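Local coordinates for protein Mono(ADP-ribosyl)transferase SpvB (PDB 2GWM) that probably transfers ADP-ribose from NAD+ to an arginine of host actin through this C-terminal catalytic domain, blocking filament assembly, at residues A[113-118]-A[145-150]; A[72-77]-A[134-139]; A[21-26]-A[107-112]; A[2-7]-A[61-66]; A[160-165]-A[190-195]. All blocks are in the same frame, centred on the assembly; numbering follows the deposited sequence.

Contact 1. Residues A[113-118]-A[145-150]; sequences SPDKAW and GEAEML
Pro-114 lies against Ala-147 where two signatures of the arginine-directed ADP-ribosyltransferases meet: the Ser-Thr-Ser motif, which ends in Ser-113, and the Glu-X-Glu motif formed by Glu-146, Ala-147 and Glu-148. The residue between the two glutamates of the motif is here the one that packs on the neighbouring loop.

The apolar part is small but tight. CG and CD of the Pro-114 ring abut the methyl group, CG only 3.5 Å from Ala-147 CB, closer than ordinary van der Waals packing. On the same methyl rests the carboxylate of Asp-115, through OD2. The methyl thus meets both the proline ring and the acid, while His-76 and Ile-136 pack against the proline.

The direct polar interactions are local. With chi1 at 165°, Ser-113 OG lies beside the carbonyl carbon, on the side of the residues that follow. Asp-115 N donates to Ser-113 OG at 2.9 Å. Lys-116 N donates to Ser-113 OG as well, at 3.1 Å, making an ST turn that is also an ST motif and fixes the bend leaving strand 110-112. Glu-148, one of the predicted active-site residues, turns away from this loop and bonds through OE2 to Ser-111 OG, the first serine of the motif.

Between the segments, polar linkage falls to water. One molecule lies 2.6 Å from Ser-113 OG and donates to Ala-147 O at 2.7 Å. A second accepts from Ala-147 N at 3.1 Å and donates to Asp-115 OD2 at 2.9 Å.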
# COMPACT_ATOMS: atom_id res chain seq x y z
N SER A 113 6.92 4.48 0.33
CA SER A 113 7.61 5.73 0.63
C SER A 113 8.63 6.06 -0.44
O SER A 113 9.34 5.15 -0.88
CB SER A 113 8.31 5.61 1.97
OG SER A 113 9.24 6.68 2.08
N PRO A 114 8.75 7.34 -0.85
CA PRO A 114 9.79 7.74 -1.80
C PRO A 114 11.12 7.83 -1.15
O PRO A 114 12.11 7.91 -1.88
CB PRO A 114 9.35 9.15 -2.24
CG PRO A 114 8.60 9.67 -1.12
CD PRO A 114 7.94 8.48 -0.41
N ASP A 115 11.16 7.80 0.20
CA ASP A 115 12.34 8.25 0.97
C ASP A 115 13.00 7.12 1.66
O ASP A 115 14.22 7.11 1.73
CB ASP A 115 11.94 9.24 2.08
CG ASP A 115 11.56 10.60 1.55
OD1 ASP A 115 11.69 10.87 0.32
OD2 ASP A 115 11.16 11.42 2.40
N LYS A 116 12.25 6.20 2.22
CA LYS A 116 12.85 5.14 3.01
C LYS A 116 11.95 3.93 3.20
O LYS A 116 10.74 4.02 3.08
CB LYS A 116 13.23 5.72 4.35
CG LYS A 116 12.05 5.86 5.27
CD LYS A 116 12.49 6.44 6.60
CE LYS A 116 12.00 7.87 6.83
NZ LYS A 116 12.46 8.37 8.19
N ALA A 117 12.54 2.78 3.50
CA ALA A 117 11.71 1.63 3.93
C ALA A 117 11.86 1.41 5.42
O ALA A 117 12.95 1.53 5.98
CB ALA A 117 12.16 0.42 3.24
N TRP A 118 10.75 1.05 6.04
CA TRP A 118 10.76 0.58 7.41
C TRP A 118 11.19 -0.85 7.41
O TRP A 118 10.65 -1.73 6.75
CB TRP A 118 9.39 0.76 8.06
CG TRP A 118 9.19 2.25 8.34
CD1 TRP A 118 8.95 3.24 7.41
CD2 TRP A 118 9.33 2.89 9.59
NE1 TRP A 118 8.88 4.46 8.04
CE2 TRP A 118 9.11 4.27 9.38
CE3 TRP A 118 9.58 2.45 10.88
CZ2 TRP A 118 9.14 5.19 10.41
CZ3 TRP A 118 9.62 3.36 11.91
CH2 TRP A 118 9.40 4.73 11.66
N GLY A 145 4.97 14.55 7.82
CA GLY A 145 6.41 14.37 7.99
C GLY A 145 6.92 12.97 7.74
O GLY A 145 8.02 12.61 8.17
N GLU A 146 6.12 12.17 7.06
CA GLU A 146 6.57 10.88 6.55
C GLU A 146 6.00 10.79 5.16
O GLU A 146 4.78 10.67 4.98
CB GLU A 146 6.17 9.69 7.46
CG GLU A 146 4.68 9.55 7.83
CD GLU A 146 4.34 9.90 9.31
OE1 GLU A 146 4.67 11.02 9.79
OE2 GLU A 146 3.73 9.04 9.99
N ALA A 147 6.86 11.02 4.18
CA ALA A 147 6.48 10.94 2.79
C ALA A 147 5.82 9.62 2.50
O ALA A 147 6.24 8.57 2.95
CB ALA A 147 7.66 11.16 1.87
N GLU A 148 4.74 9.70 1.73
CA GLU A 148 4.00 8.50 1.35
C GLU A 148 3.54 8.67 -0.06
O GLU A 148 2.88 9.67 -0.37
CB GLU A 148 2.83 8.30 2.29
CG GLU A 148 2.03 7.06 2.00
CD GLU A 148 0.99 6.77 3.07
OE1 GLU A 148 0.77 7.63 3.98
OE2 GLU A 148 0.38 5.68 2.94
N MET A 149 3.82 7.68 -0.88
CA MET A 149 3.25 7.58 -2.21
C MET A 149 2.22 6.45 -2.17
O MET A 149 2.56 5.29 -1.86
CB MET A 149 4.31 7.20 -3.24
CG MET A 149 3.67 6.87 -4.53
SD MET A 149 4.70 7.11 -5.94
CE MET A 149 4.17 8.73 -5.92
N LEU A 150 0.95 6.78 -2.38
CA LEU A 150 -0.12 5.82 -2.30
C LEU A 150 -0.56 5.51 -3.74
O LEU A 150 -0.63 6.40 -4.59
CB LEU A 150 -1.31 6.42 -1.51
CG LEU A 150 -2.42 5.44 -1.22
CD1 LEU A 150 -2.04 4.44 -0.24
CD2 LEU A 150 -3.62 6.21 -0.66
O HOH W 1 8.59 8.09 4.20
O HOH W 2 9.83 10.57 4.83

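Contact 2. Residues A[72-77]-A[134-139]; sequences PETDHR and GRILGD
This is a water-bridged surface contact in which Pro-72, Glu-73, Thr-74 and His-76, in the loop before strand 78-83, cover Arg-135 and Ile-136 of a short strand. Glu-73 crosses over the arginine: its CG sits over the centre of one guanidinium face, 3.4 Å from Arg-135 CZ. A bend at chi2 (-74°) goes with the arginine's end coming nearer the loop. The carboxylate and guanidinium planes, 10° apart, are stacked. The salt bridge from Glu-73 OE1 to Arg-135 NH2 is accordingly long at 3.9 Å and purely electrostatic. In the guanidinium plane Arg-135 NH1 instead donates to Gly-134 O at 2.9 Å, and it also reaches His-132 O, which fixes the group's rotation.

Strand 135-136 is an outer member of the small antiparallel sheet that includes strand 149-151. Waters bridge the two backbones: one accepts from Ile-136 N, donates to Pro-72 O and bonds Thr-74 OG1. A second donates to both Pro-72 O and Ile-136 O. Thr-74 OG1 also lies in the imidazole plane, hydrogen-bonded to His-76 ND1 at 2.8 Å. Both meet the isoleucine through CG1, which lies 3.7 Å from Thr-74 OG1 and 3.8 Å from His-76 CE1.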
# COMPACT_ATOMS: atom_id res chain seq x y z
N PRO A 72 -1.16 15.94 -7.44
CA PRO A 72 -0.13 16.19 -8.44
C PRO A 72 0.84 15.03 -8.60
O PRO A 72 1.18 14.35 -7.62
CB PRO A 72 0.61 17.43 -7.91
CG PRO A 72 -0.15 17.90 -6.76
CD PRO A 72 -1.05 16.84 -6.28
N GLU A 73 1.25 14.80 -9.85
CA GLU A 73 2.27 13.81 -10.19
C GLU A 73 3.64 14.37 -9.85
O GLU A 73 3.85 15.58 -9.81
CB GLU A 73 2.19 13.45 -11.68
CG GLU A 73 0.96 12.67 -12.00
CD GLU A 73 0.91 12.20 -13.43
OE1 GLU A 73 1.52 11.15 -13.74
OE2 GLU A 73 0.23 12.87 -14.24
N THR A 74 4.56 13.46 -9.58
CA THR A 74 5.93 13.81 -9.24
C THR A 74 6.83 12.94 -10.11
O THR A 74 6.36 12.15 -10.93
CB THR A 74 6.21 13.56 -7.73
OG1 THR A 74 5.75 12.24 -7.38
CG2 THR A 74 5.46 14.62 -6.88
N ASP A 75 8.12 13.17 -9.98
CA ASP A 75 9.11 12.53 -10.85
C ASP A 75 9.73 11.26 -10.31
O ASP A 75 10.74 10.80 -10.86
CB ASP A 75 10.23 13.55 -11.18
CG ASP A 75 9.79 14.60 -12.18
OD1 ASP A 75 8.70 14.49 -12.79
OD2 ASP A 75 10.57 15.56 -12.40
N HIS A 76 9.22 10.71 -9.21
CA HIS A 76 9.80 9.51 -8.58
C HIS A 76 9.84 8.34 -9.52
O HIS A 76 8.91 8.12 -10.30
CB HIS A 76 9.05 9.13 -7.32
CG HIS A 76 9.06 10.22 -6.30
ND1 HIS A 76 8.10 11.20 -6.29
CD2 HIS A 76 9.93 10.52 -5.32
CE1 HIS A 76 8.36 12.05 -5.32
NE2 HIS A 76 9.48 11.68 -4.73
N ARG A 77 10.98 7.63 -9.47
CA ARG A 77 11.17 6.45 -10.32
C ARG A 77 11.44 5.21 -9.52
O ARG A 77 11.60 4.14 -10.10
CB ARG A 77 12.27 6.67 -11.35
CG ARG A 77 11.92 7.71 -12.40
CD ARG A 77 10.73 7.37 -13.37
NE ARG A 77 10.98 6.14 -14.14
CZ ARG A 77 11.54 6.09 -15.34
NH1 ARG A 77 11.94 7.18 -15.95
NH2 ARG A 77 11.71 4.91 -15.93
N GLY A 134 0.69 6.17 -8.85
CA GLY A 134 1.03 6.54 -7.51
C GLY A 134 1.09 8.04 -7.31
O GLY A 134 1.50 8.78 -8.21
N ARG A 135 0.68 8.51 -6.14
CA ARG A 135 0.70 9.93 -5.86
C ARG A 135 1.20 10.20 -4.46
O ARG A 135 0.90 9.48 -3.49
CB ARG A 135 -0.69 10.54 -6.01
CG ARG A 135 -1.32 10.40 -7.36
CD ARG A 135 -0.67 11.33 -8.32
NE ARG A 135 -1.34 11.30 -9.61
CZ ARG A 135 -1.11 10.39 -10.58
NH1 ARG A 135 -0.24 9.42 -10.40
NH2 ARG A 135 -1.76 10.47 -11.73
N ILE A 136 2.04 11.21 -4.35
CA ILE A 136 2.52 11.65 -3.06
C ILE A 136 1.38 12.35 -2.33
O ILE A 136 0.71 13.23 -2.86
CB ILE A 136 3.69 12.64 -3.22
CG1 ILE A 136 4.93 11.91 -3.77
CG2 ILE A 136 3.98 13.36 -1.90
CD1 ILE A 136 5.63 11.01 -2.89
N LEU A 137 1.18 11.96 -1.08
CA LEU A 137 0.03 12.46 -0.33
C LEU A 137 0.25 13.86 0.18
O LEU A 137 -0.68 14.68 0.20
CB LEU A 137 -0.29 11.55 0.83
CG LEU A 137 -1.31 10.44 0.74
CD1 LEU A 137 -2.07 10.24 -0.57
CD2 LEU A 137 -1.19 9.32 1.58
N GLY A 138 1.48 14.13 0.60
CA GLY A 138 1.79 15.41 1.20
C GLY A 138 0.87 15.68 2.39
O GLY A 138 0.71 14.82 3.26
N ASP A 139 0.26 16.85 2.38
CA ASP A 139 -0.54 17.28 3.51
C ASP A 139 -1.90 16.58 3.59
O ASP A 139 -2.63 16.76 4.55
CB ASP A 139 -0.79 18.78 3.46
CG ASP A 139 -1.31 19.30 4.78
OD1 ASP A 139 -0.63 19.11 5.81
OD2 ASP A 139 -2.40 19.89 4.79
O HOH W 3 2.89 12.22 -6.83
O HOH W 4 1.17 14.89 -5.01
O HOH W 5 3.38 10.76 -9.59

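Contact 3. Residues A[21-26]-A[107-112]; sequences KYLRGD and KAFMST
Leu-23, on the last turn of helix 3-24, points toward the chain leading into strand 110-112, and Arg-24 beside it runs along the flank. The leucine presses its CB onto a backbone carbonyl, 3.5 Å from Lys-107 O. Beyond it, the CD1 branch meets the Phe-109 ring at a slant, 4.0 Å from CD2. Ile-61 and Pro-153 add to this apolar cluster. Lys-107 in turn touches the helix: its CB rests 3.8 Å from Leu-23 O, after which the chain leads its amine away.

Arg-24 is extended from CG to NE (chi2 175°), which carries its guanidinium past the methyl of Ala-108, with NH2 3.6 Å from CB. At the edge of the guanidinium, in its plane, a water accepts a weak bond from Arg-24 NH2 and donates to Phe-109 O at 2.8 Å. Gly-25 leaves the helical conformation with positive phi in a Schellman motif, Asp-26 N bonding back to Lys-21 O at 3.0 Å.

Strand 110-112 carries the first two residues of the Ser-Thr-Ser motif of the family. The first of them, Ser-111, is a predicted active-site residue whose carbonyl is bonded by Arg-81. With the water link weak at Arg-24 NH2, the fit of the helix end against the approach to this motif depends mainly on shape rather than on directed bonds.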
# COMPACT_ATOMS: atom_id res chain seq x y z
N LYS A 21 -8.57 -4.65 3.71
CA LYS A 21 -9.05 -6.02 3.95
C LYS A 21 -10.27 -6.34 3.10
O LYS A 21 -10.39 -7.41 2.53
CB LYS A 21 -9.34 -6.25 5.43
CG LYS A 21 -8.12 -6.27 6.29
CD LYS A 21 -8.46 -6.42 7.78
CE LYS A 21 -7.21 -6.72 8.58
NZ LYS A 21 -7.50 -7.09 10.03
N TYR A 22 -11.19 -5.40 3.02
CA TYR A 22 -12.39 -5.55 2.18
C TYR A 22 -12.02 -5.85 0.71
O TYR A 22 -12.50 -6.82 0.10
CB TYR A 22 -13.23 -4.28 2.26
CG TYR A 22 -14.49 -4.30 1.40
CD1 TYR A 22 -15.63 -5.01 1.80
CD2 TYR A 22 -14.53 -3.62 0.21
CE1 TYR A 22 -16.74 -5.03 1.04
CE2 TYR A 22 -15.68 -3.62 -0.60
CZ TYR A 22 -16.79 -4.35 -0.16
OH TYR A 22 -17.97 -4.36 -0.86
N LEU A 23 -11.12 -5.02 0.20
CA LEU A 23 -10.72 -5.12 -1.22
C LEU A 23 -9.99 -6.42 -1.46
O LEU A 23 -10.16 -7.01 -2.51
CB LEU A 23 -9.84 -3.94 -1.63
CG LEU A 23 -10.58 -2.62 -1.87
CD1 LEU A 23 -9.66 -1.44 -1.89
CD2 LEU A 23 -11.40 -2.67 -3.15
N ARG A 24 -9.23 -6.88 -0.49
CA ARG A 24 -8.49 -8.16 -0.70
C ARG A 24 -9.36 -9.38 -0.67
O ARG A 24 -8.89 -10.47 -1.01
CB ARG A 24 -7.43 -8.31 0.35
CG ARG A 24 -6.30 -7.38 0.17
CD ARG A 24 -5.35 -7.53 1.33
NE ARG A 24 -4.40 -6.42 1.32
CZ ARG A 24 -4.18 -5.58 2.31
NH1 ARG A 24 -4.80 -5.70 3.48
NH2 ARG A 24 -3.29 -4.61 2.13
N GLY A 25 -10.63 -9.21 -0.28
CA GLY A 25 -11.54 -10.33 -0.09
C GLY A 25 -11.26 -11.06 1.20
O GLY A 25 -11.69 -12.20 1.38
N ASP A 26 -10.54 -10.39 2.10
CA ASP A 26 -10.24 -10.91 3.42
C ASP A 26 -11.38 -10.61 4.39
O ASP A 26 -12.25 -9.82 4.10
CB ASP A 26 -8.95 -10.30 3.95
CG ASP A 26 -7.71 -10.82 3.20
OD1 ASP A 26 -7.83 -11.90 2.55
OD2 ASP A 26 -6.65 -10.16 3.26
N LYS A 107 -4.58 -6.01 -4.74
CA LYS A 107 -5.99 -5.62 -4.77
C LYS A 107 -6.38 -4.42 -3.93
O LYS A 107 -7.44 -3.86 -4.13
CB LYS A 107 -6.84 -6.80 -4.37
CG LYS A 107 -6.77 -7.92 -5.43
CD LYS A 107 -7.75 -9.01 -5.11
CE LYS A 107 -7.53 -10.23 -5.99
NZ LYS A 107 -8.00 -10.06 -7.44
N ALA A 108 -5.56 -4.08 -2.99
CA ALA A 108 -5.79 -3.02 -2.05
C ALA A 108 -5.12 -1.73 -2.53
O ALA A 108 -4.28 -1.73 -3.45
CB ALA A 108 -5.20 -3.44 -0.69
N PHE A 109 -5.37 -0.63 -1.82
CA PHE A 109 -4.52 0.55 -1.97
C PHE A 109 -3.11 0.11 -1.52
O PHE A 109 -2.99 -0.67 -0.58
CB PHE A 109 -5.03 1.68 -1.14
CG PHE A 109 -6.28 2.35 -1.68
CD1 PHE A 109 -6.17 3.46 -2.47
CD2 PHE A 109 -7.52 1.86 -1.42
CE1 PHE A 109 -7.30 4.09 -2.95
CE2 PHE A 109 -8.66 2.47 -1.92
CZ PHE A 109 -8.53 3.53 -2.71
N MET A 110 -2.11 0.59 -2.20
CA MET A 110 -0.71 0.18 -1.93
C MET A 110 0.08 1.38 -1.43
O MET A 110 0.24 2.35 -2.13
CB MET A 110 -0.05 -0.44 -3.15
CG MET A 110 1.36 -1.01 -2.82
SD MET A 110 2.12 -1.66 -4.33
CE MET A 110 2.68 -0.24 -5.18
N SER A 111 0.53 1.33 -0.17
CA SER A 111 1.29 2.40 0.43
C SER A 111 2.79 2.14 0.32
O SER A 111 3.25 1.03 0.59
CB SER A 111 0.92 2.51 1.90
OG SER A 111 1.66 3.51 2.53
N THR A 112 3.52 3.17 -0.05
CA THR A 112 4.97 3.10 -0.26
C THR A 112 5.58 4.44 0.20
O THR A 112 4.87 5.38 0.46
CB THR A 112 5.34 2.91 -1.75
OG1 THR A 112 5.08 4.10 -2.50
CG2 THR A 112 4.65 1.73 -2.34
O HOH W 6 -1.52 -3.05 -0.44

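Contact 4. Residues A[2-7]-A[61-66]; sequences SKQIQA and INDIAE
Gln-4 and Asp-63 both carry CG anti to the carbonyl carbon, beside the backbone N, and a bend at chi2 (66°) in Gln-4 then brings its amide to the carboxylate. Gln-4 NE2 donates to Asp-63 OD1 at 2.9 Å in a nearly straight bond, 171° at the hydrogen. The acceptor lies in the amide plane, but the donor comes from above the carboxylate plane, the two flat groups being steeply inclined to each other. The other oxygen, Asp-63 OD2, is hydrogen-bonded to Tyr-42 OH, so the carboxylate is held through both oxygens.

The segments 3-7 and 61-66 of helices 3-24 and 50-69 cross at -100°, axes 7.1 Å apart, in the N-terminal helical part of the ADP-ribosyltransferase fold. The small side chain of Ala-7 is consistent with the close approach: its CB is 3.9 Å from Asp-63 CB, and its carbonyl oxygen is 3.7 Å from Ile-64 CG1. Gln-4 CG also packs on Glu-66 CG at 3.9 Å. The first turn of the N-terminal helix is secured by its N-cap, Ser-2, whose OG accepts from Ile-5 N at 2.9 Å.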
# COMPACT_ATOMS: atom_id res chain seq x y z
N SER A 2 -12.15 19.12 -2.45
CA SER A 2 -13.13 18.22 -3.01
C SER A 2 -13.55 17.23 -1.96
O SER A 2 -12.78 16.89 -1.03
CB SER A 2 -12.61 17.53 -4.26
OG SER A 2 -11.80 16.45 -3.92
N LYS A 3 -14.78 16.72 -2.10
CA LYS A 3 -15.24 15.68 -1.19
C LYS A 3 -14.40 14.40 -1.41
O LYS A 3 -14.28 13.56 -0.54
CB LYS A 3 -16.69 15.36 -1.41
CG LYS A 3 -17.60 16.60 -1.17
CD LYS A 3 -17.56 17.07 0.25
CE LYS A 3 -18.77 18.02 0.58
NZ LYS A 3 -18.76 18.43 2.00
N GLN A 4 -13.83 14.24 -2.60
CA GLN A 4 -12.98 13.09 -2.86
C GLN A 4 -11.66 13.16 -2.09
O GLN A 4 -11.22 12.17 -1.49
CB GLN A 4 -12.78 12.96 -4.36
CG GLN A 4 -14.04 12.48 -5.12
CD GLN A 4 -15.18 13.48 -5.08
OE1 GLN A 4 -14.98 14.66 -5.35
NE2 GLN A 4 -16.37 13.00 -4.76
N ILE A 5 -11.07 14.34 -2.07
CA ILE A 5 -9.88 14.55 -1.22
C ILE A 5 -10.23 14.34 0.22
O ILE A 5 -9.46 13.75 0.97
CB ILE A 5 -9.26 15.91 -1.49
CG1 ILE A 5 -8.53 15.86 -2.85
CG2 ILE A 5 -8.29 16.35 -0.38
CD1 ILE A 5 -7.27 15.20 -2.86
N GLN A 6 -11.39 14.82 0.66
CA GLN A 6 -11.75 14.61 2.05
C GLN A 6 -11.91 13.11 2.37
O GLN A 6 -11.56 12.67 3.46
CB GLN A 6 -13.05 15.36 2.37
CG GLN A 6 -12.94 16.85 2.32
CD GLN A 6 -14.25 17.51 2.73
OE1 GLN A 6 -14.69 17.35 3.87
NE2 GLN A 6 -14.88 18.23 1.81
N ALA A 7 -12.44 12.35 1.43
CA ALA A 7 -12.52 10.90 1.61
C ALA A 7 -11.12 10.27 1.70
O ALA A 7 -10.92 9.43 2.53
CB ALA A 7 -13.34 10.26 0.56
N ILE A 61 -14.90 3.87 -1.95
CA ILE A 61 -13.59 3.51 -2.49
C ILE A 61 -13.27 4.39 -3.69
O ILE A 61 -12.16 4.90 -3.85
CB ILE A 61 -13.57 2.02 -2.88
CG1 ILE A 61 -13.59 1.25 -1.56
CG2 ILE A 61 -12.31 1.67 -3.61
CD1 ILE A 61 -13.98 -0.13 -1.73
N ASN A 62 -14.24 4.56 -4.59
CA ASN A 62 -14.00 5.36 -5.76
C ASN A 62 -13.75 6.80 -5.38
O ASN A 62 -13.02 7.49 -6.10
CB ASN A 62 -15.20 5.25 -6.70
CG ASN A 62 -15.31 3.88 -7.36
OD1 ASN A 62 -14.29 3.19 -7.50
ND2 ASN A 62 -16.49 3.51 -7.83
N ASP A 63 -14.40 7.30 -4.32
CA ASP A 63 -14.11 8.66 -3.92
C ASP A 63 -12.64 8.76 -3.50
O ASP A 63 -12.01 9.73 -3.79
CB ASP A 63 -15.00 9.07 -2.74
CG ASP A 63 -16.33 9.70 -3.19
OD1 ASP A 63 -16.43 10.16 -4.32
OD2 ASP A 63 -17.25 9.74 -2.32
N ILE A 64 -12.19 7.84 -2.65
CA ILE A 64 -10.81 7.86 -2.20
C ILE A 64 -9.85 7.77 -3.38
O ILE A 64 -8.89 8.57 -3.44
CB ILE A 64 -10.55 6.64 -1.27
CG1 ILE A 64 -11.38 6.73 0.04
CG2 ILE A 64 -9.06 6.57 -0.97
CD1 ILE A 64 -11.47 5.44 0.73
N ALA A 65 -10.11 6.88 -4.35
CA ALA A 65 -9.24 6.71 -5.50
C ALA A 65 -9.21 7.97 -6.34
O ALA A 65 -8.19 8.35 -6.91
CB ALA A 65 -9.63 5.52 -6.28
N GLU A 66 -10.39 8.60 -6.53
CA GLU A 66 -10.44 9.82 -7.34
C GLU A 66 -9.72 10.95 -6.62
O GLU A 66 -9.01 11.72 -7.29
CB GLU A 66 -11.88 10.19 -7.63
CG GLU A 66 -12.02 11.54 -8.29
CD GLU A 66 -11.38 11.67 -9.62
OE1 GLU A 66 -11.20 10.61 -10.27
OE2 GLU A 66 -11.05 12.85 -9.99

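Contact 5. Residues A[160-165]-A[190-195]; sequences ESIVNC and IKRIIN
Ile-190 touches Cys-165 by its carbonyl oxygen, 3.4 Å from CB, just ahead of the paired strands. Lys-191 follows with its O accepting from Cys-165 N at 2.9 Å. Arg-192 forms a non-hydrogen-bonded antiparallel pair with Asn-164. Their side chains run side by side, amide and guanidinium nearly perpendicular, and a water accepts from Arg-192 NE while donating to Asn-164 OD1 at 2.6 Å. Bent at chi3 (64°), the arginine continues through its guanidinium to Thr-122 and to a salt bridge with Asp-86.

Ile-193 is the hydrogen-bonded partner of Val-163, giving at 2.9 Å from its N to Val-163 O and receiving at 2.8 Å from Val-163 N. Ile-194 pairs with Ile-162 on the face shared with Arg-192, Ile-194 CG2 to Ile-162 CG1 at 4.4 Å. Asn-195 closes the run in a classic beta bulge: its O accepts from both Glu-160 N (2.9 Å) and Ser-161 N (3.2 Å), while its N donates to Ser-161 O.

Strand 192-198 thus lies in a mixed sheet between strands 155-164 and 122-127. Helix 91-97 touches the Arg-192 and Ile-194 face, and helix 168-175 meets Val-163 and Asn-195 on the other.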
# COMPACT_ATOMS: atom_id res chain seq x y z
N GLU A 160 11.29 -8.82 -10.31
CA GLU A 160 12.47 -8.86 -11.18
C GLU A 160 13.64 -9.66 -10.58
O GLU A 160 14.26 -10.46 -11.27
CB GLU A 160 12.85 -7.42 -11.51
CG GLU A 160 11.77 -6.73 -12.31
CD GLU A 160 12.23 -5.45 -12.97
OE1 GLU A 160 12.97 -4.66 -12.31
OE2 GLU A 160 11.80 -5.24 -14.12
N SER A 161 13.96 -9.43 -9.32
CA SER A 161 14.95 -10.26 -8.64
C SER A 161 14.74 -10.28 -7.15
O SER A 161 14.11 -9.37 -6.59
CB SER A 161 16.36 -9.77 -8.95
OG SER A 161 16.64 -8.46 -8.52
N ILE A 162 15.29 -11.31 -6.52
CA ILE A 162 15.22 -11.50 -5.09
C ILE A 162 16.66 -11.64 -4.62
O ILE A 162 17.45 -12.38 -5.25
CB ILE A 162 14.39 -12.74 -4.66
CG1 ILE A 162 12.95 -12.68 -5.23
CG2 ILE A 162 14.38 -12.84 -3.12
CD1 ILE A 162 12.71 -13.39 -6.49
N VAL A 163 17.02 -10.89 -3.57
CA VAL A 163 18.37 -10.91 -3.03
C VAL A 163 18.23 -11.29 -1.59
O VAL A 163 17.79 -10.46 -0.77
CB VAL A 163 18.97 -9.49 -3.12
CG1 VAL A 163 20.37 -9.52 -2.84
CG2 VAL A 163 18.71 -8.90 -4.58
N ASN A 164 18.62 -12.54 -1.24
CA ASN A 164 18.59 -13.03 0.12
C ASN A 164 19.72 -12.49 0.96
O ASN A 164 20.81 -12.17 0.47
CB ASN A 164 18.59 -14.52 0.13
CG ASN A 164 17.34 -15.10 -0.45
OD1 ASN A 164 16.29 -14.52 -0.40
ND2 ASN A 164 17.44 -16.32 -0.93
N CYS A 165 19.45 -12.40 2.25
CA CYS A 165 20.43 -11.99 3.19
C CYS A 165 21.71 -12.86 3.13
O CYS A 165 21.64 -14.03 2.74
CB CYS A 165 19.86 -11.91 4.61
SG CYS A 165 19.18 -13.40 5.26
N ILE A 190 16.45 -8.43 8.46
CA ILE A 190 16.08 -8.49 7.06
C ILE A 190 16.47 -9.80 6.46
O ILE A 190 17.66 -10.18 6.53
CB ILE A 190 16.66 -7.31 6.25
CG1 ILE A 190 16.20 -5.97 6.85
CG2 ILE A 190 16.31 -7.40 4.78
CD1 ILE A 190 16.93 -4.81 6.28
N LYS A 191 15.50 -10.45 5.81
CA LYS A 191 15.74 -11.71 5.17
C LYS A 191 15.97 -11.60 3.67
O LYS A 191 16.72 -12.37 3.07
CB LYS A 191 14.56 -12.64 5.41
CG LYS A 191 14.78 -14.05 4.91
CD LYS A 191 14.15 -15.01 5.93
CE LYS A 191 14.68 -16.41 5.79
NZ LYS A 191 14.07 -17.07 4.61
N ARG A 192 15.38 -10.59 3.05
CA ARG A 192 15.46 -10.46 1.62
C ARG A 192 15.10 -9.06 1.17
O ARG A 192 14.36 -8.32 1.85
CB ARG A 192 14.54 -11.48 0.96
CG ARG A 192 13.08 -11.09 1.19
CD ARG A 192 12.13 -12.14 0.66
NE ARG A 192 12.19 -13.45 1.31
CZ ARG A 192 11.67 -13.75 2.50
NH1 ARG A 192 11.11 -12.79 3.23
NH2 ARG A 192 11.75 -15.00 3.00
N ILE A 193 15.65 -8.71 0.03
CA ILE A 193 15.22 -7.61 -0.80
C ILE A 193 14.57 -8.18 -2.02
O ILE A 193 15.08 -9.09 -2.64
CB ILE A 193 16.43 -6.67 -1.21
CG1 ILE A 193 17.15 -6.13 0.02
CG2 ILE A 193 15.97 -5.56 -2.20
CD1 ILE A 193 18.55 -5.64 -0.33
N ILE A 194 13.43 -7.58 -2.39
CA ILE A 194 12.76 -7.95 -3.60
C ILE A 194 12.72 -6.71 -4.44
O ILE A 194 12.15 -5.70 -4.07
CB ILE A 194 11.35 -8.48 -3.41
CG1 ILE A 194 11.34 -9.63 -2.43
CG2 ILE A 194 10.79 -8.91 -4.76
CD1 ILE A 194 9.97 -10.20 -2.16
N ASN A 195 13.34 -6.80 -5.62
CA ASN A 195 13.36 -5.75 -6.64
C ASN A 195 12.17 -6.01 -7.56
O ASN A 195 12.07 -7.06 -8.19
CB ASN A 195 14.68 -5.77 -7.42
CG ASN A 195 15.85 -5.53 -6.54
OD1 ASN A 195 16.78 -6.40 -6.43
ND2 ASN A 195 15.90 -4.35 -5.97
O HOH W 7 13.75 -15.22 -0.36

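Overall arrangement
Contacts 1 and 2 are surface contacts joined through the small antiparallel sheet, whose central strand, 149-151, pairs with 135-136 from contact 2 and 110-112 from contact 3. Contacts 3 and 4, both partly buried, share helix 3-24 near opposite ends and meet where Phe-109 packs on Ile-64. Contact 5, also partly buried, belongs to the other sheet, about 35 Å from contact 4 between centres, across the middle of the chain. Chemistry follows position: bridging waters at the surface loops, with a stacked ion pair in contact 2, apolar packing at the helix end, one side-chain hydrogen bond at the helix crossing, and backbone bonding, interrupted by a bulge, between strands. The predicted active site gathers between contacts 1 and 3.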